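Local structure of rifamycin polyketide synthase (Amycolatopsis mediterranei, 4LN9) at residues Asn211-Phe216 / Val284-Arg289; Ala241-Thr246 / Asp290-Glu295. The protein probably dehydrates a polyketide intermediate, acting as the dehydratase domain of the terminal module of the synthase that makes the rifamycin backbone. All coordinates share one frame; numbering follows the deposited sequence.

Contact 1: Asn211-Phe216 / Val284-Arg289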
loop_
_atom_site.group_PDB
_atom_site.type_symbol
_atom_site.label_atom_id
_atom_site.label_comp_id
_atom_site.label_asym_id
_atom_site.label_seq_id
_atom_site.Cartn_x
_atom_site.Cartn_y
_atom_site.Cartn_z
ATOM N N ASN A 211 10.884 5.932 -44.824
ATOM C CA ASN A 211 9.898 5.919 -43.748
ATOM C C ASN A 211 8.831 4.859 -43.997
ATOM O O ASN A 211 7.890 4.709 -43.219
ATOM C CB ASN A 211 9.251 7.301 -43.605
ATOM C CG ASN A 211 8.505 7.467 -42.292
ATOM O OD1 ASN A 211 7.279 7.576 -42.272
ATOM N ND2 ASN A 211 9.246 7.505 -41.191
ATOM N N THR A 212 9.007 4.102 -45.076
ATOM C CA THR A 212 8.061 3.060 -45.447
ATOM C C THR A 212 8.654 1.689 -45.114
ATOM O O THR A 212 8.074 0.648 -45.427
ATOM C CB THR A 212 7.709 3.154 -46.945
ATOM O OG1 THR A 212 6.755 2.140 -47.286
ATOM C CG2 THR A 212 8.956 2.989 -47.800
ATOM N N THR A 213 9.759 1.713 -44.370
ATOM C CA THR A 213 10.420 0.508 -43.879
ATOM C C THR A 213 9.504 -0.321 -42.980
ATOM O O THR A 213 8.972 0.184 -41.990
ATOM C CB THR A 213 11.696 0.871 -43.089
ATOM O OG1 THR A 213 12.692 1.377 -43.987
ATOM C CG2 THR A 213 12.244 -0.352 -42.365
ATOM N N GLU A 214 9.379 -1.608 -43.293
ATOM C CA GLU A 214 8.805 -2.588 -42.371
ATOM C C GLU A 214 9.883 -3.566 -41.918
ATOM O O GLU A 214 10.647 -4.077 -42.736
ATOM C CB GLU A 214 7.686 -3.373 -43.061
ATOM C CG GLU A 214 6.552 -2.525 -43.608
ATOM C CD GLU A 214 5.578 -3.335 -44.443
ATOM O OE1 GLU A 214 5.915 -3.655 -45.602
ATOM O OE2 GLU A 214 4.486 -3.666 -43.936
ATOM N N THR A 215 9.891 -3.883 -40.626
ATOM C CA THR A 215 10.727 -4.958 -40.101
ATOM C C THR A 215 9.858 -6.106 -39.596
ATOM O O THR A 215 8.962 -5.903 -38.777
ATOM C CB THR A 215 11.616 -4.460 -38.946
ATOM O OG1 THR A 215 12.448 -3.387 -39.406
ATOM C CG2 THR A 215 12.492 -5.585 -38.416
ATOM N N PHE A 216 10.116 -7.309 -40.104
ATOM C CA PHE A 216 9.420 -8.508 -39.650
ATOM C C PHE A 216 10.382 -9.399 -38.871
ATOM O O PHE A 216 11.570 -9.455 -39.185
ATOM C CB PHE A 216 8.855 -9.270 -40.852
ATOM C CG PHE A 216 7.893 -8.465 -41.678
ATOM C CD1 PHE A 216 6.621 -8.189 -41.204
ATOM C CD2 PHE A 216 8.293 -7.895 -42.877
ATOM C CE1 PHE A 216 5.743 -7.415 -41.940
ATOM C CE2 PHE A 216 7.412 -7.141 -43.630
ATOM C CZ PHE A 216 6.143 -6.880 -43.149
ATOM N N VAL A 284 7.133 -4.415 -37.320
ATOM C CA VAL A 284 7.467 -3.101 -36.783
ATOM C C VAL A 284 7.602 -2.074 -37.904
ATOM O O VAL A 284 8.276 -2.324 -38.903
ATOM C CB VAL A 284 8.764 -3.139 -35.950
ATOM C CG1 VAL A 284 9.109 -1.747 -35.441
ATOM C CG2 VAL A 284 8.615 -4.108 -34.786
ATOM N N ALA A 285 6.886 -0.960 -37.777
ATOM C CA ALA A 285 6.919 0.093 -38.792
ATOM C C ALA A 285 7.112 1.489 -38.202
ATOM O O ALA A 285 7.126 1.663 -36.983
ATOM C CB ALA A 285 5.663 0.047 -39.651
ATOM N N LYS A 286 7.176 2.490 -39.079
ATOM C CA LYS A 286 7.400 3.878 -38.674
ATOM C C LYS A 286 6.215 4.762 -39.055
ATOM O O LYS A 286 6.082 5.160 -40.213
ATOM C CB LYS A 286 8.671 4.423 -39.331
ATOM C CG LYS A 286 9.959 3.973 -38.664
ATOM C CD LYS A 286 10.943 3.414 -39.679
ATOM C CE LYS A 286 12.271 3.057 -39.023
ATOM N NZ LYS A 286 12.991 1.994 -39.793
ATOM N N PRO A 287 5.415 5.173 -38.058
ATOM C CA PRO A 287 4.395 6.193 -38.302
ATOM C C PRO A 287 5.001 7.574 -38.575
ATOM O O PRO A 287 4.446 8.349 -39.354
ATOM C CB PRO A 287 3.594 6.209 -36.994
ATOM C CG PRO A 287 3.858 4.885 -36.359
ATOM C CD PRO A 287 5.271 4.546 -36.733
ATOM N N GLU A 288 6.081 7.902 -37.868
ATOM C CA GLU A 288 6.851 9.119 -38.138
ATOM C C GLU A 288 8.333 8.754 -38.109
ATOM O O GLU A 288 8.681 7.608 -37.828
ATOM C CB GLU A 288 6.554 10.184 -37.074
ATOM C CG GLU A 288 5.080 10.331 -36.731
ATOM C CD GLU A 288 4.305 11.100 -37.785
ATOM O OE1 GLU A 288 4.850 12.089 -38.322
ATOM O OE2 GLU A 288 3.144 10.731 -38.059
ATOM N N ARG A 289 9.204 9.711 -38.414
ATOM C CA ARG A 289 10.613 9.392 -38.640
ATOM C C ARG A 289 11.359 9.045 -37.354
ATOM O O ARG A 289 12.422 8.425 -37.394
ATOM C CB ARG A 289 11.330 10.519 -39.388
ATOM C CG ARG A 289 12.511 10.042 -40.221
ATOM C CD ARG A 289 13.392 11.200 -40.665
ATOM N NE ARG A 289 13.043 11.673 -42.003
ATOM C CZ ARG A 289 13.450 12.831 -42.514
ATOM N NH1 ARG A 289 14.233 13.631 -41.804
ATOM N NH2 ARG A 289 13.062 13.196 -43.728
HETATM O O HOH W 1 7.604 2.262 -42.057
HETATM O O HOH W 2 10.988 -0.859 -39.363
#
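Thr215 and Val284 lie opposite each other as an antiparallel hydrogen-bonded pair, and two backbone hydrogen bonds join them. Thr215 N donates to Val284 O and Val284 N returns a bond to Thr215 O, each 2.8 Å long and nearly straight. Next to this pair, Glu214 CA approaches Val284 O at 3.5 Å in a CA-H...O contact. Both paired residues are branched at CB, which suits the extended chain, and both turn to the face covered by helix 236-251, where they meet Thr246. Glu214 takes the other face with Ala285; its carboxylate forms salt bridges with Arg283 and Arg207, joining three adjacent strands.

Toward Asn211 the backbones separate and water bridges them. One water accepts from Lys286 N at 3.0 Å and donates to both Asn211 O (2.7 Å) and Thr213 O. A second donates to Val284 O at 3.1 Å, lies 2.9 Å from Thr215 OG1, and reaches Thr213 O weakly.

Lys286 and Thr213 meet by van der Waals contact. The lysine bends at chi2 (130°) and runs alongside Thr213, bringing NZ to 3.6 Å from Thr213 CG2. A chi1 of -70° sets Thr213 OG1 beside its backbone N, where it bonds to Gly210 O, and leaves CG2 to meet the lysine. The side chain of Asn211 lies against the backbone of Lys286 and Glu288 in loop 286-289.

Two nearly straight bonds therefore hold the covered end of the strand pair, whereas bridging water satisfies backbone groups at the surface end, where the strands give way to loops.

Contact 2: Ala241-Thr246 / Asp290-Glu295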
loop_
_atom_site.group_PDB
_atom_site.type_symbol
_atom_site.label_atom_id
_atom_site.label_comp_id
_atom_site.label_asym_id
_atom_site.label_seq_id
_atom_site.Cartn_x
_atom_site.Cartn_y
_atom_site.Cartn_z
ATOM N N ALA A 241 12.587 -7.651 -27.193
ATOM C CA ALA A 241 13.135 -8.249 -28.407
ATOM C C ALA A 241 12.264 -7.923 -29.615
ATOM O O ALA A 241 12.772 -7.692 -30.712
ATOM C CB ALA A 241 13.277 -9.755 -28.243
ATOM N N ALA A 242 10.951 -7.901 -29.407
ATOM C CA ALA A 242 10.022 -7.536 -30.470
ATOM C C ALA A 242 10.418 -6.195 -31.076
ATOM O O ALA A 242 10.551 -6.073 -32.291
ATOM C CB ALA A 242 8.597 -7.480 -29.939
ATOM N N LEU A 243 10.823 -5.266 -30.209
ATOM C CA LEU A 243 11.163 -3.916 -30.648
ATOM C C LEU A 243 12.630 -3.782 -31.066
ATOM O O LEU A 243 12.948 -3.056 -32.010
ATOM C CB LEU A 243 10.823 -2.896 -29.559
ATOM C CG LEU A 243 9.334 -2.678 -29.278
ATOM C CD1 LEU A 243 9.138 -2.005 -27.929
ATOM C CD2 LEU A 243 8.688 -1.862 -30.389
ATOM N N HIS A 244 13.523 -4.478 -30.368
ATOM C CA HIS A 244 14.950 -4.355 -30.661
ATOM C C HIS A 244 15.412 -5.177 -31.843
ATOM O O HIS A 244 16.484 -4.916 -32.394
ATOM C CB HIS A 244 15.821 -4.567 -29.416
ATOM C CG HIS A 244 16.012 -6.019 -29.022
ATOM N ND1 HIS A 244 15.964 -6.421 -27.736
ATOM C CD2 HIS A 244 16.512 -7.101 -29.746
ATOM C CE1 HIS A 244 16.296 -7.725 -27.659
ATOM N NE2 HIS A 244 16.613 -8.145 -28.894
ATOM N N SER A 245 14.463 -5.894 -32.450
ATOM C CA SER A 245 14.679 -6.492 -33.765
ATOM C C SER A 245 15.074 -5.451 -34.815
ATOM O O SER A 245 15.871 -5.735 -35.709
ATOM C CB SER A 245 13.435 -7.260 -34.220
ATOM O OG SER A 245 12.390 -6.371 -34.573
ATOM N N THR A 246 14.574 -4.228 -34.657
ATOM C CA THR A 246 14.929 -3.131 -35.558
ATOM C C THR A 246 16.409 -2.772 -35.452
ATOM O O THR A 246 17.033 -2.372 -36.436
ATOM C CB THR A 246 14.082 -1.870 -35.290
ATOM O OG1 THR A 246 14.185 -1.501 -33.908
ATOM C CG2 THR A 246 12.624 -2.119 -35.641
ATOM N N ASP A 290 10.783 9.410 -36.213
ATOM C CA ASP A 290 11.433 9.180 -34.929
ATOM C C ASP A 290 10.680 8.154 -34.091
ATOM O O ASP A 290 10.935 8.020 -32.894
ATOM C CB ASP A 290 11.562 10.491 -34.152
ATOM C CG ASP A 290 10.217 11.050 -33.728
ATOM O OD1 ASP A 290 9.203 10.715 -34.376
ATOM O OD2 ASP A 290 10.174 11.824 -32.749
ATOM N N SER A 291 9.726 7.460 -34.704
ATOM C CA SER A 291 8.830 6.589 -33.947
ATOM C C SER A 291 8.635 5.192 -34.539
ATOM O O SER A 291 8.877 4.962 -35.724
ATOM C CB SER A 291 7.480 7.268 -33.703
ATOM O OG SER A 291 6.818 7.548 -34.924
ATOM N N LEU A 292 8.140 4.283 -33.701
ATOM C CA LEU A 292 7.834 2.910 -34.104
ATOM C C LEU A 292 6.380 2.567 -33.781
ATOM O O LEU A 292 5.835 3.036 -32.781
ATOM C CB LEU A 292 8.749 1.929 -33.370
ATOM C CG LEU A 292 10.246 1.997 -33.662
ATOM C CD1 LEU A 292 10.980 0.980 -32.802
ATOM C CD2 LEU A 292 10.513 1.745 -35.138
ATOM N N SER A 293 5.791 1.671 -34.565
ATOM C CA SER A 293 4.554 1.001 -34.172
ATOM C C SER A 293 4.778 -0.502 -34.226
ATOM O O SER A 293 5.707 -0.968 -34.882
ATOM C CB SER A 293 3.416 1.392 -35.119
ATOM O OG SER A 293 3.673 0.937 -36.436
ATOM N N LEU A 294 4.006 -1.253 -33.448
ATOM C CA LEU A 294 4.215 -2.691 -33.350
ATOM C C LEU A 294 2.881 -3.427 -33.363
ATOM O O LEU A 294 1.898 -2.961 -32.786
ATOM C CB LEU A 294 5.005 -3.036 -32.083
ATOM C CG LEU A 294 5.063 -4.509 -31.667
ATOM C CD1 LEU A 294 5.930 -5.308 -32.627
ATOM C CD2 LEU A 294 5.575 -4.648 -30.241
ATOM N N GLU A 295 2.828 -4.518 -34.126
ATOM C CA GLU A 295 1.766 -5.514 -33.991
ATOM C C GLU A 295 2.428 -6.883 -33.905
ATOM O O GLU A 295 3.385 -7.159 -34.627
ATOM C CB GLU A 295 0.827 -5.461 -35.207
ATOM C CG GLU A 295 -0.420 -6.334 -35.096
ATOM C CD GLU A 295 -1.452 -6.041 -36.179
ATOM O OE1 GLU A 295 -1.089 -6.065 -37.376
ATOM O OE2 GLU A 295 -2.638 -5.834 -35.837
#
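Leu294 reaches across to the helix and touches two consecutive residues with one methyl: CD2 is 4.2 Å from Ala242 CB and likewise 4.2 Å from Leu243 CD2. All three residues are buried, and this doubly engaged methyl makes theirs the more tightly packed part of the contact. CG of Leu294 stands anti to the backbone N (chi1 167°), which carries the branch toward the helix, and the short side chain of Ala242 lets the leucine methyl come close to the helix backbone. Leu243 starts off to one side, but its end swings back to cross Leu294 at a slant, and it also packs on Leu310 of strand 303-313. No hydrogen bond joins helix to strand here, so shape and apolar character do the work.

The arrangement belongs to the double hotdog fold, in each half of which a helix lies against a curved antiparallel sheet; here the axes of segments 241-246 and 291-295 come within 9.8 Å. Alternation along the strand puts Leu292 and Leu294 on the helix side, while Ser293 points the other way. His244 points away from the strand and bonds to Asp240 and Tyr184; Asp240 and His244 fit the DxxxQ/H motif of polyketide synthase dehydratases, whose aspartate is catalytic in relatives.

Toward Thr246 the contact opens to solvent, for Leu292 and Thr246 are both partly exposed and meet through single atoms. Leu292 CD1 is 4.4 Å from Leu243 CD2 and lies 4.2 Å from Thr246 OG1, in an apolar-to-hydroxyl contact. Threonine suits this place beside a leucine because its hydroxyl is already used: with chi1 at 54° OG1 folds back on the helix and donates to Leu243 O at 2.7 Å.

The two contacts, with centres about 8 Å apart, share a hairpin: strand 279-285 of contact 1 leads through 286-290 into strand 291-297 of contact 2. Ala285 O lies 2.8 Å from Ser293 N, a probable hydrogen bond between the neighbouring strands, and Lys286 CG packs 3.3 Å from Ser291 O. Val284 joins the two contacts, since its CG1 meets Thr246 CG2 at 3.5 Å and its side chain also touches Leu292 and Leu294. Helix 236-251 thus packs against strands from both contacts. The same helix carries His244 and Asp240, the latter probably the catalytic aspartate by analogy with relatives.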